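PDB 2Z1U: hydrogenase expression/formation protein HypE from Desulfovibrio vulgaris subsp. vulgaris, which binds ATP and magnesium and probably uses the nucleotide in the maturation of hydrogenase. Local coordinates for residues A[72-77]-A[143-148]; A[77-82]-A[87-92]; A[94-99]-A[112-117]; A[271-276]-A[293-298]. One frame throughout, in Å; residues are numbered along the deposited sequence.

Contact 1: residues A[72-77]-A[143-148]; sequences TLAVHG and INTTGI
Ala74 and Thr145 meet where helix 70-83 lies across strand 141-151. Their CA atoms are 6.1 Å apart, the closest CA pair of the two segments. The tight part is a single short hydrogen bond, 2.6 Å from Thr145 OG1 to Ala74 O. The hydroxyl donates at a C=O...O angle of 137° and sits 30° off the carbonyl plane. The threonine torsion explains this reach: OG1 stands between the backbone N and the carbonyl carbon (chi1 55°), which leaves CG2 anti to the carbonyl carbon. CG2 then lies against the methyl of Ala74, with 3.9 Å between Thr145 CG2 and Ala74 CB.

The other part is looser and purely apolar. Ile143 sends its CG2 branch, anti to the backbone N, to Ala74 CB at 4.0 Å. Neither side of the contact is open to solvent, since all three touching residues are buried. On the other side of the sheet, Thr146 OG1 is hydrogen-bonded to Thr146 OG1 of the second subunit, so strand 141-151 has the helix on one side and the dimer partner on the other.

Thr145 OG1 has a second hydrogen-bond partner, Thr78 OG1, one turn further along the same helix. The side chain of Thr145 is about 5 Å from that of Asp56, a magnesium ligand. The chemistry implies a polar tie in an otherwise apolar interface: a buried hydroxyl is satisfied from the helix, and the bond ties helix to strand.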
# COMPACT_ATOMS: atom_id res chain seq x y z
N THR A 72 1.04 -15.38 -1.65
CA THR A 72 1.98 -15.63 -2.70
C THR A 72 1.81 -14.54 -3.80
O THR A 72 2.80 -13.94 -4.26
CB THR A 72 1.72 -17.08 -3.17
OG1 THR A 72 2.87 -17.91 -2.99
CG2 THR A 72 1.12 -17.17 -4.51
N LEU A 73 0.56 -14.25 -4.18
CA LEU A 73 0.26 -13.17 -5.14
C LEU A 73 0.74 -11.80 -4.64
O LEU A 73 1.37 -11.03 -5.38
CB LEU A 73 -1.25 -13.13 -5.43
CG LEU A 73 -1.83 -13.67 -6.75
CD1 LEU A 73 -1.04 -14.83 -7.36
CD2 LEU A 73 -3.36 -13.95 -6.66
N ALA A 74 0.44 -11.51 -3.37
CA ALA A 74 0.78 -10.23 -2.76
C ALA A 74 2.30 -9.93 -2.82
O ALA A 74 2.70 -8.80 -3.14
CB ALA A 74 0.26 -10.18 -1.34
N VAL A 75 3.13 -10.93 -2.54
CA VAL A 75 4.58 -10.77 -2.66
C VAL A 75 5.09 -10.80 -4.13
O VAL A 75 5.72 -9.84 -4.59
CB VAL A 75 5.35 -11.75 -1.75
CG1 VAL A 75 6.84 -11.69 -1.99
CG2 VAL A 75 5.04 -11.42 -0.27
N HIS A 76 4.82 -11.90 -4.85
CA HIS A 76 5.31 -12.06 -6.23
C HIS A 76 4.90 -10.93 -7.17
O HIS A 76 5.73 -10.40 -7.92
CB HIS A 76 4.86 -13.41 -6.84
CG HIS A 76 5.38 -14.61 -6.11
ND1 HIS A 76 4.73 -15.83 -6.12
CD2 HIS A 76 6.48 -14.78 -5.34
CE1 HIS A 76 5.41 -16.69 -5.39
NE2 HIS A 76 6.47 -16.08 -4.90
N GLY A 77 3.63 -10.54 -7.11
CA GLY A 77 3.09 -9.54 -8.05
C GLY A 77 3.81 -8.20 -7.88
O GLY A 77 4.10 -7.49 -8.86
N ILE A 143 -5.19 -7.69 0.62
CA ILE A 143 -3.83 -7.30 1.00
C ILE A 143 -3.35 -6.28 -0.02
O ILE A 143 -3.48 -6.50 -1.23
CB ILE A 143 -2.84 -8.51 1.01
CG1 ILE A 143 -3.41 -9.70 1.78
CG2 ILE A 143 -1.47 -8.10 1.57
CD1 ILE A 143 -2.53 -10.99 1.70
N ASN A 144 -2.80 -5.17 0.47
CA ASN A 144 -2.02 -4.31 -0.38
C ASN A 144 -0.54 -4.52 -0.08
O ASN A 144 -0.12 -4.65 1.09
CB ASN A 144 -2.38 -2.84 -0.15
CG ASN A 144 -1.54 -1.90 -1.01
OD1 ASN A 144 -0.40 -1.62 -0.66
ND2 ASN A 144 -2.09 -1.43 -2.13
N THR A 145 0.28 -4.56 -1.14
CA THR A 145 1.72 -4.50 -0.94
C THR A 145 2.33 -3.40 -1.79
O THR A 145 1.88 -3.15 -2.90
CB THR A 145 2.44 -5.85 -1.20
OG1 THR A 145 2.14 -6.33 -2.51
CG2 THR A 145 2.07 -6.92 -0.14
N THR A 146 3.36 -2.74 -1.25
CA THR A 146 4.08 -1.73 -2.00
C THR A 146 5.55 -2.16 -2.00
O THR A 146 6.08 -2.60 -0.97
CB THR A 146 3.89 -0.34 -1.36
OG1 THR A 146 2.49 -0.06 -1.30
CG2 THR A 146 4.59 0.77 -2.13
N GLY A 147 6.19 -2.03 -3.15
CA GLY A 147 7.55 -2.45 -3.30
C GLY A 147 8.44 -1.28 -3.63
O GLY A 147 8.04 -0.35 -4.36
N ILE A 148 9.66 -1.35 -3.12
CA ILE A 148 10.68 -0.38 -3.45
C ILE A 148 11.96 -1.10 -3.86
O ILE A 148 12.42 -2.03 -3.18
CB ILE A 148 10.90 0.63 -2.27
CG1 ILE A 148 11.74 1.82 -2.73
CG2 ILE A 148 11.52 -0.04 -1.05
CD1 ILE A 148 10.86 2.98 -3.20

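Contact 2: residues A[77-82]-A[87-92]; sequences GTVNDV and ARPRYL. With MG (magnesium ion), chain C; ATP (adenosine-5'-triphosphate), chain D.
Thr78 meets Leu92 through its methyl, at 3.7 Å between Thr78 CG2 and Leu92 CD1. Its chi1 of -72° sets OG1 anti to the carbonyl carbon and leaves CG2 anti to the backbone N. The two side chains run past each other in opposite directions. The hydroxyl serves Thr145 and Tyr58 instead. Val79 follows and crosses Pro89 at about a right angle, with Val79 CG1 4.1 Å from Pro89 CG. Val79 O is nearer, 3.4 Å from Pro89 CG.

Asp81 points away from the strand to the nucleotide. Asp81 OD2 binds the magnesium ion at 2.2 Å, and the same ion takes ATP O2B at 2.0 Å. Asp220 of this chain and Asp41 of the second subunit also bind this metal. Val82 returns to the strand. Val82 CG1 packs on Pro89 CG at 3.8 Å, and Ala87 CB touches Val82 O at 3.6 Å.

Helix 70-83 and strand 87-99 follow each other closely in the chain, and segments 77-82 and 87-92 run at 140° to each other. Strand 141-151 lies beside the strand, where Arg90 and Tyr91 form a classic beta bulge facing Ile148, and strand 124-133 flanks it across the sheet.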
# COMPACT_ATOMS: atom_id res chain seq x y z
N GLY A 77 3.63 -10.54 -7.11
CA GLY A 77 3.09 -9.54 -8.05
C GLY A 77 3.81 -8.20 -7.88
O GLY A 77 4.10 -7.49 -8.86
N THR A 78 4.10 -7.84 -6.63
CA THR A 78 4.69 -6.54 -6.32
C THR A 78 6.23 -6.56 -6.55
O THR A 78 6.80 -5.60 -7.09
CB THR A 78 4.27 -6.08 -4.92
OG1 THR A 78 2.88 -5.70 -4.97
CG2 THR A 78 5.07 -4.88 -4.46
N VAL A 79 6.86 -7.66 -6.16
CA VAL A 79 8.25 -7.95 -6.54
C VAL A 79 8.37 -7.83 -8.09
O VAL A 79 9.26 -7.14 -8.60
CB VAL A 79 8.71 -9.36 -6.05
CG1 VAL A 79 9.99 -9.84 -6.78
CG2 VAL A 79 8.95 -9.37 -4.53
N ASN A 80 7.43 -8.46 -8.82
CA ASN A 80 7.44 -8.39 -10.28
C ASN A 80 7.26 -6.98 -10.84
O ASN A 80 8.02 -6.58 -11.73
CB ASN A 80 6.42 -9.38 -10.91
CG ASN A 80 6.78 -10.83 -10.64
OD1 ASN A 80 7.88 -11.12 -10.14
ND2 ASN A 80 5.86 -11.74 -10.90
N ASP A 81 6.28 -6.23 -10.34
CA ASP A 81 6.03 -4.89 -10.86
C ASP A 81 7.25 -3.95 -10.70
O ASP A 81 7.60 -3.22 -11.62
CB ASP A 81 4.78 -4.26 -10.21
CG ASP A 81 3.60 -4.21 -11.17
OD1 ASP A 81 2.48 -3.78 -10.80
OD2 ASP A 81 3.80 -4.58 -12.34
N VAL A 82 7.87 -3.98 -9.52
CA VAL A 82 9.12 -3.24 -9.30
C VAL A 82 10.19 -3.65 -10.32
O VAL A 82 10.87 -2.79 -10.90
CB VAL A 82 9.63 -3.41 -7.87
CG1 VAL A 82 11.06 -2.83 -7.72
CG2 VAL A 82 8.66 -2.73 -6.86
N ALA A 87 14.59 -2.76 -12.16
CA ALA A 87 15.07 -2.50 -10.81
C ALA A 87 15.20 -3.78 -9.99
O ALA A 87 14.59 -4.80 -10.30
CB ALA A 87 14.15 -1.51 -10.11
N ARG A 88 16.03 -3.70 -8.95
CA ARG A 88 16.21 -4.77 -7.99
C ARG A 88 15.29 -4.47 -6.80
O ARG A 88 15.56 -3.55 -6.04
CB ARG A 88 17.70 -4.81 -7.55
CG ARG A 88 18.04 -5.83 -6.50
CD ARG A 88 19.50 -5.68 -6.07
NE ARG A 88 20.39 -6.04 -7.17
CZ ARG A 88 21.60 -5.53 -7.36
NH1 ARG A 88 22.09 -4.63 -6.51
NH2 ARG A 88 22.34 -5.93 -8.39
N PRO A 89 14.19 -5.24 -6.64
CA PRO A 89 13.32 -5.03 -5.47
C PRO A 89 14.07 -5.38 -4.19
O PRO A 89 14.84 -6.34 -4.18
CB PRO A 89 12.16 -6.01 -5.69
CG PRO A 89 12.24 -6.40 -7.14
CD PRO A 89 13.68 -6.31 -7.52
N ARG A 90 13.86 -4.58 -3.15
CA ARG A 90 14.57 -4.75 -1.90
C ARG A 90 13.60 -4.92 -0.74
O ARG A 90 13.80 -5.81 0.11
CB ARG A 90 15.47 -3.54 -1.63
CG ARG A 90 16.59 -3.34 -2.65
CD ARG A 90 17.67 -4.42 -2.56
NE ARG A 90 18.09 -4.68 -1.19
CZ ARG A 90 18.92 -3.90 -0.50
NH1 ARG A 90 19.40 -2.78 -1.04
NH2 ARG A 90 19.27 -4.22 0.75
N TYR A 91 12.58 -4.06 -0.71
CA TYR A 91 11.74 -3.90 0.49
C TYR A 91 10.28 -3.76 0.15
O TYR A 91 9.92 -3.02 -0.75
CB TYR A 91 12.18 -2.68 1.32
CG TYR A 91 13.63 -2.75 1.78
CD1 TYR A 91 14.06 -3.78 2.61
CD2 TYR A 91 14.55 -1.78 1.37
CE1 TYR A 91 15.38 -3.86 3.04
CE2 TYR A 91 15.87 -1.85 1.80
CZ TYR A 91 16.28 -2.89 2.64
OH TYR A 91 17.59 -2.96 3.05
N LEU A 92 9.44 -4.48 0.89
CA LEU A 92 7.99 -4.40 0.71
C LEU A 92 7.32 -3.88 1.99
O LEU A 92 7.83 -4.08 3.09
CB LEU A 92 7.43 -5.81 0.41
CG LEU A 92 7.65 -6.55 -0.94
CD1 LEU A 92 6.34 -6.93 -1.61
CD2 LEU A 92 8.58 -5.89 -1.94
MG MG C . 2.41 -4.99 -14.00
PG ATP D . -2.48 -5.15 -12.35
O1G ATP D . -2.99 -4.28 -11.19
O2G ATP D . -3.58 -5.52 -13.30
O3G ATP D . -1.62 -6.33 -11.92
PB ATP D . -0.33 -3.28 -12.96
O1B ATP D . -0.33 -3.15 -11.42
O2B ATP D . 0.97 -3.59 -13.63
O3B ATP D . -1.52 -4.29 -13.32
PA ATP D . -2.22 -1.16 -13.20
O1A ATP D . -3.20 -1.57 -14.29
O2A ATP D . -2.72 -1.46 -11.82
O3A ATP D . -0.77 -1.84 -13.54
O5' ATP D . -1.78 0.34 -13.35
C5' ATP D . -1.57 0.96 -14.63
C4' ATP D . -1.00 2.34 -14.36
O4' ATP D . -2.05 3.11 -13.74
C3' ATP D . 0.16 2.32 -13.38
O3' ATP D . 1.12 3.30 -13.80
C2' ATP D . -0.45 2.75 -12.04
O2' ATP D . 0.51 3.47 -11.27
C1' ATP D . -1.63 3.64 -12.47
N9 ATP D . -2.79 3.59 -11.54
C8 ATP D . -3.69 2.61 -11.42
N7 ATP D . -4.61 2.92 -10.48
C5 ATP D . -4.24 4.12 -9.98
C6 ATP D . -4.77 5.04 -8.95
N6 ATP D . -5.86 4.70 -8.24
N1 ATP D . -4.11 6.19 -8.75
C2 ATP D . -3.01 6.55 -9.43
N3 ATP D . -2.49 5.76 -10.40
C4 ATP D . -3.07 4.56 -10.69
O HOH W 1 0.70 -5.20 -15.82

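Contact 3: residues A[94-99]-A[112-117]; sequences CGFILE and ASMGKA. With ATP (adenosine-5'-triphosphate), chain B.
Met114 reaches from helix 104-121 to Phe96 and Cys94 on strand 87-99. These are the first strand and the helix of a beta-alpha-beta unit that strand 124-133 completes. The first shell is a Met-aromatic contact. Met114 SD lies 4.7 Å from the centre of the Phe96 ring and 66° off the ring normal, an oblique approach. Its closest ring atom is the far end of the phenyl group, with 3.4 Å between Met114 SD and Phe96 CZ. The two side chains come from opposite directions. The methionine chain is extended at chi2 (179°) and then bends at chi3 (69°). That bend carries the methyl to the strand, where Met114 CE packs on Cys94 CB at 3.9 Å. One side chain thus bridges two residues of the strand that face the same side of the sheet.

The next shell holds these groups in place. Ile143 of strand 141-151 touches both Phe96 and Met114. Phe31 of helix 17-31 touches Cys94 and Met114, and Val75 of helix 70-83 covers Met114 as well. Leu107 and Val111, from an earlier part of helix 104-121, pack on Phe96. All three residues of the contact are buried.

The strand side of the contact also lines the adenine site of a bound ATP. This nucleotide is hydrogen-bonded to Thr127, Gly128 and Thr130 of this chain, and to Thr222 and Arg223 of the second subunit. The base lies beside both strand residues: Phe96 CD1 is 3.3 Å from ATP N6, and Cys94 SG is 3.4 Å from ATP N1.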
# COMPACT_ATOMS: atom_id res chain seq x y z
N CYS A 94 3.26 -4.21 3.70
CA CYS A 94 2.00 -4.93 3.55
C CYS A 94 0.89 -4.30 4.39
O CYS A 94 1.07 -4.01 5.55
CB CYS A 94 2.15 -6.41 3.91
SG CYS A 94 2.82 -6.71 5.52
N GLY A 95 -0.27 -4.12 3.77
CA GLY A 95 -1.42 -3.57 4.45
C GLY A 95 -2.52 -4.61 4.37
O GLY A 95 -3.02 -4.91 3.29
N PHE A 96 -2.84 -5.21 5.51
CA PHE A 96 -3.91 -6.21 5.60
C PHE A 96 -5.23 -5.52 5.90
O PHE A 96 -5.29 -4.63 6.75
CB PHE A 96 -3.61 -7.25 6.70
CG PHE A 96 -2.63 -8.31 6.29
CD1 PHE A 96 -1.26 -8.05 6.27
CD2 PHE A 96 -3.07 -9.57 5.89
CE1 PHE A 96 -0.34 -9.04 5.89
CE2 PHE A 96 -2.17 -10.56 5.50
CZ PHE A 96 -0.81 -10.30 5.50
N ILE A 97 -6.27 -5.93 5.17
CA ILE A 97 -7.65 -5.59 5.52
C ILE A 97 -8.39 -6.90 5.79
O ILE A 97 -8.51 -7.74 4.90
CB ILE A 97 -8.35 -4.74 4.43
CG1 ILE A 97 -7.56 -3.45 4.19
CG2 ILE A 97 -9.82 -4.43 4.84
CD1 ILE A 97 -7.96 -2.66 2.94
N LEU A 98 -8.87 -7.08 7.02
CA LEU A 98 -9.38 -8.38 7.44
C LEU A 98 -10.80 -8.30 7.96
O LEU A 98 -11.19 -7.32 8.60
CB LEU A 98 -8.47 -8.97 8.51
CG LEU A 98 -7.00 -9.22 8.13
CD1 LEU A 98 -6.13 -9.40 9.38
CD2 LEU A 98 -6.89 -10.42 7.21
N GLU A 99 -11.57 -9.35 7.67
CA GLU A 99 -12.94 -9.46 8.14
C GLU A 99 -12.98 -10.10 9.53
O GLU A 99 -12.40 -11.17 9.75
CB GLU A 99 -13.78 -10.29 7.15
CG GLU A 99 -15.25 -10.37 7.53
CD GLU A 99 -16.10 -11.14 6.55
OE1 GLU A 99 -17.32 -10.87 6.49
OE2 GLU A 99 -15.57 -12.03 5.84
N ALA A 112 2.43 -17.04 6.42
CA ALA A 112 3.51 -18.00 6.13
C ALA A 112 3.93 -17.99 4.64
O ALA A 112 5.13 -17.98 4.33
CB ALA A 112 3.10 -19.42 6.56
N SER A 113 2.95 -18.00 3.74
CA SER A 113 3.22 -17.86 2.31
C SER A 113 3.98 -16.59 1.96
O SER A 113 4.91 -16.64 1.15
CB SER A 113 1.91 -17.89 1.51
OG SER A 113 1.43 -19.21 1.38
N MET A 114 3.58 -15.45 2.53
CA MET A 114 4.29 -14.19 2.29
C MET A 114 5.74 -14.21 2.74
O MET A 114 6.62 -13.80 1.98
CB MET A 114 3.54 -12.99 2.90
CG MET A 114 2.18 -12.78 2.29
SD MET A 114 1.23 -11.43 2.96
CE MET A 114 2.13 -9.99 2.41
N GLY A 115 5.97 -14.71 3.96
CA GLY A 115 7.31 -14.85 4.53
C GLY A 115 8.20 -15.66 3.61
O GLY A 115 9.29 -15.22 3.26
N LYS A 116 7.73 -16.84 3.23
CA LYS A 116 8.43 -17.74 2.32
C LYS A 116 8.73 -17.11 0.95
O LYS A 116 9.84 -17.25 0.41
CB LYS A 116 7.60 -19.02 2.12
CG LYS A 116 8.39 -20.20 1.55
CD LYS A 116 7.47 -21.13 0.75
CE LYS A 116 8.23 -22.31 0.15
NZ LYS A 116 7.37 -22.97 -0.86
N ALA A 117 7.73 -16.44 0.38
CA ALA A 117 7.89 -15.81 -0.92
C ALA A 117 8.93 -14.67 -0.88
O ALA A 117 9.76 -14.53 -1.78
CB ALA A 117 6.53 -15.29 -1.45
PG ATP B . -2.65 3.25 12.95
O1G ATP B . -2.70 2.17 11.85
O2G ATP B . -3.50 2.89 14.12
O3G ATP B . -2.86 4.67 12.44
PB ATP B . 0.26 3.25 12.96
O1B ATP B . 0.04 3.04 11.45
O2B ATP B . 1.16 4.38 13.39
O3B ATP B . -1.19 3.29 13.63
PA ATP B . 0.29 0.44 13.43
O1A ATP B . -0.49 0.21 14.72
O2A ATP B . -0.56 0.24 12.20
O3A ATP B . 0.98 1.92 13.51
O5' ATP B . 1.61 -0.41 13.37
C5' ATP B . 2.42 -0.65 14.53
C4' ATP B . 3.67 -1.35 14.05
O4' ATP B . 3.27 -2.66 13.60
C3' ATP B . 4.31 -0.66 12.86
O3' ATP B . 5.74 -0.76 13.00
C2' ATP B . 3.87 -1.48 11.64
O2' ATP B . 4.90 -1.47 10.64
C1' ATP B . 3.67 -2.89 12.23
N9 ATP B . 2.59 -3.66 11.57
C8 ATP B . 1.27 -3.50 11.70
N7 ATP B . 0.60 -4.41 10.95
C5 ATP B . 1.54 -5.12 10.30
C6 ATP B . 1.54 -6.24 9.32
N6 ATP B . 0.37 -6.74 8.88
N1 ATP B . 2.72 -6.70 8.91
C2 ATP B . 3.91 -6.22 9.32
N3 ATP B . 3.97 -5.21 10.22
C4 ATP B . 2.83 -4.65 10.72

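Contact 4: residues A[271-276]-A[293-298]; sequences EGKLIC and GPHGEH
The imidazole of His295 meets Gly272 at its edge. Gly272 O lies near the ring plane, 3.3 Å from His295 CD2. This is a contact of a carbonyl oxygen with a ring carbon, and this oxygen is buried with no hydrogen-bond partner in the model. The aliphatic end of Lys273 comes to the same ring obliquely. Lys273 CE is 3.5 Å from His295 CB and 3.8 Å from His295 CG. A second flat group, the His298 ring, has Glu297 CG over the centre of one face, 3.3 Å above its plane. Lys273 and His295 cross at about a right angle. The lysine starts off alongside the contact; a bend at chi2 (-71°) helps bring CE to the histidine, and the turn at chi4 (42°) sets NZ.

The polar ends of both side chains are held by one residue, Asp197. Lys273 NZ makes a salt bridge to its carboxylate and also bonds to Ser173 O. His295 NE2 bonds to Asp197 O. Lys273 NZ is 5.1 Å from His295 ND1, too far for direct contact.

His295 sits in a type II turn from Gly293 to Gly296, closed by Gly296 N to Gly293 O at 2.9 Å. The turn belongs to the loop between helix 280-291 and strand 300-306. The other segment leads into strand 275-278, which lies between strands 217-219 and 167-170. Helix 202-212 touches both segments, through Leu274 and Pro294.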
# COMPACT_ATOMS: atom_id res chain seq x y z
N GLU A 271 0.31 -14.56 -13.51
CA GLU A 271 0.92 -14.06 -12.27
C GLU A 271 2.38 -14.50 -12.07
O GLU A 271 2.98 -14.29 -11.01
CB GLU A 271 0.05 -14.41 -11.04
CG GLU A 271 -1.31 -13.68 -10.99
CD GLU A 271 -1.21 -12.17 -10.75
OE1 GLU A 271 -2.23 -11.46 -10.90
OE2 GLU A 271 -0.13 -11.66 -10.44
N GLY A 272 2.98 -15.08 -13.11
CA GLY A 272 4.38 -15.49 -13.05
C GLY A 272 5.07 -15.39 -14.40
O GLY A 272 5.93 -16.20 -14.72
N LYS A 273 4.68 -14.37 -15.17
CA LYS A 273 5.09 -14.24 -16.59
C LYS A 273 5.49 -12.80 -16.89
O LYS A 273 4.98 -11.87 -16.25
CB LYS A 273 3.90 -14.59 -17.53
CG LYS A 273 3.41 -16.01 -17.40
CD LYS A 273 4.42 -16.99 -17.99
CE LYS A 273 4.37 -18.33 -17.28
NZ LYS A 273 2.96 -18.75 -17.01
N LEU A 274 6.36 -12.61 -17.87
CA LEU A 274 6.64 -11.26 -18.37
C LEU A 274 6.74 -11.23 -19.88
O LEU A 274 7.00 -12.25 -20.52
CB LEU A 274 7.93 -10.67 -17.74
CG LEU A 274 9.29 -11.36 -17.97
CD1 LEU A 274 9.93 -11.09 -19.35
CD2 LEU A 274 10.27 -10.93 -16.86
N ILE A 275 6.54 -10.03 -20.43
CA ILE A 275 6.84 -9.72 -21.80
C ILE A 275 8.14 -8.93 -21.80
O ILE A 275 8.33 -8.03 -20.99
CB ILE A 275 5.70 -8.86 -22.45
CG1 ILE A 275 4.45 -9.71 -22.64
CG2 ILE A 275 6.12 -8.29 -23.81
CD1 ILE A 275 3.25 -9.22 -21.88
N CYS A 276 9.04 -9.28 -22.72
CA CYS A 276 10.29 -8.58 -22.86
C CYS A 276 10.46 -8.11 -24.30
O CYS A 276 10.44 -8.91 -25.23
CB CYS A 276 11.46 -9.49 -22.43
SG CYS A 276 13.11 -8.84 -22.76
N GLY A 293 14.50 -18.96 -16.55
CA GLY A 293 13.69 -18.28 -15.54
C GLY A 293 12.46 -19.07 -15.15
O GLY A 293 12.20 -20.11 -15.74
N PRO A 294 11.67 -18.59 -14.18
CA PRO A 294 10.50 -19.36 -13.78
C PRO A 294 9.60 -19.59 -15.01
O PRO A 294 9.44 -18.68 -15.84
CB PRO A 294 9.79 -18.41 -12.78
CG PRO A 294 10.91 -17.56 -12.22
CD PRO A 294 11.76 -17.31 -13.44
N HIS A 295 9.07 -20.82 -15.13
CA HIS A 295 8.19 -21.23 -16.22
C HIS A 295 8.81 -21.12 -17.62
O HIS A 295 8.12 -21.23 -18.64
CB HIS A 295 6.83 -20.50 -16.14
CG HIS A 295 6.28 -20.46 -14.76
ND1 HIS A 295 5.92 -21.60 -14.07
CD2 HIS A 295 6.08 -19.43 -13.90
CE1 HIS A 295 5.51 -21.28 -12.86
NE2 HIS A 295 5.59 -19.97 -12.73
N GLY A 296 10.13 -20.97 -17.65
CA GLY A 296 10.84 -20.76 -18.90
C GLY A 296 10.90 -21.91 -19.87
O GLY A 296 11.40 -21.72 -20.98
N GLU A 297 10.39 -23.15 -19.48
CA GLU A 297 10.25 -24.21 -20.47
C GLU A 297 9.65 -23.68 -21.77
O GLU A 297 9.87 -24.23 -22.82
CB GLU A 297 9.37 -25.34 -19.92
CG GLU A 297 8.05 -24.86 -19.33
CD GLU A 297 8.17 -24.47 -17.87
OE1 GLU A 297 7.13 -24.42 -17.18
OE2 GLU A 297 9.31 -24.23 -17.41
N HIS A 298 8.78 -22.69 -21.62
CA HIS A 298 7.96 -22.25 -22.74
C HIS A 298 8.26 -20.84 -23.20
O HIS A 298 7.48 -20.27 -23.99
CB HIS A 298 6.47 -22.38 -22.37
CG HIS A 298 6.05 -23.78 -22.09
ND1 HIS A 298 5.27 -24.12 -21.00
CD2 HIS A 298 6.29 -24.93 -22.75
CE1 HIS A 298 5.05 -25.42 -21.00
NE2 HIS A 298 5.67 -25.94 -22.05

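In the fold
Contacts 1 and 2 share Gly77 and helix 70-83, and their centres are 8 Å apart. They also touch where Gly147 O lies 3.5 Å from Val82 CG2. Contact 3 is 9 Å from contact 1, centre to centre, and Asn144 O to Gly95 N at 2.7 Å links their neighbouring strands. Contacts 2 and 3 use different parts of strand 87-99 and face different nucleotides: contact 2 carries a magnesium ligand of one ATP, while contact 3 touches the adenine of the other. Contact 4 lies in the AIR synthase related C-terminal domain, the other three in the N-terminal one. It meets contact 1 through Leu73 CD1 and Glu271 CG at 3.8 Å, and its Lys273 side chain is about 10 Å from a magnesium ion.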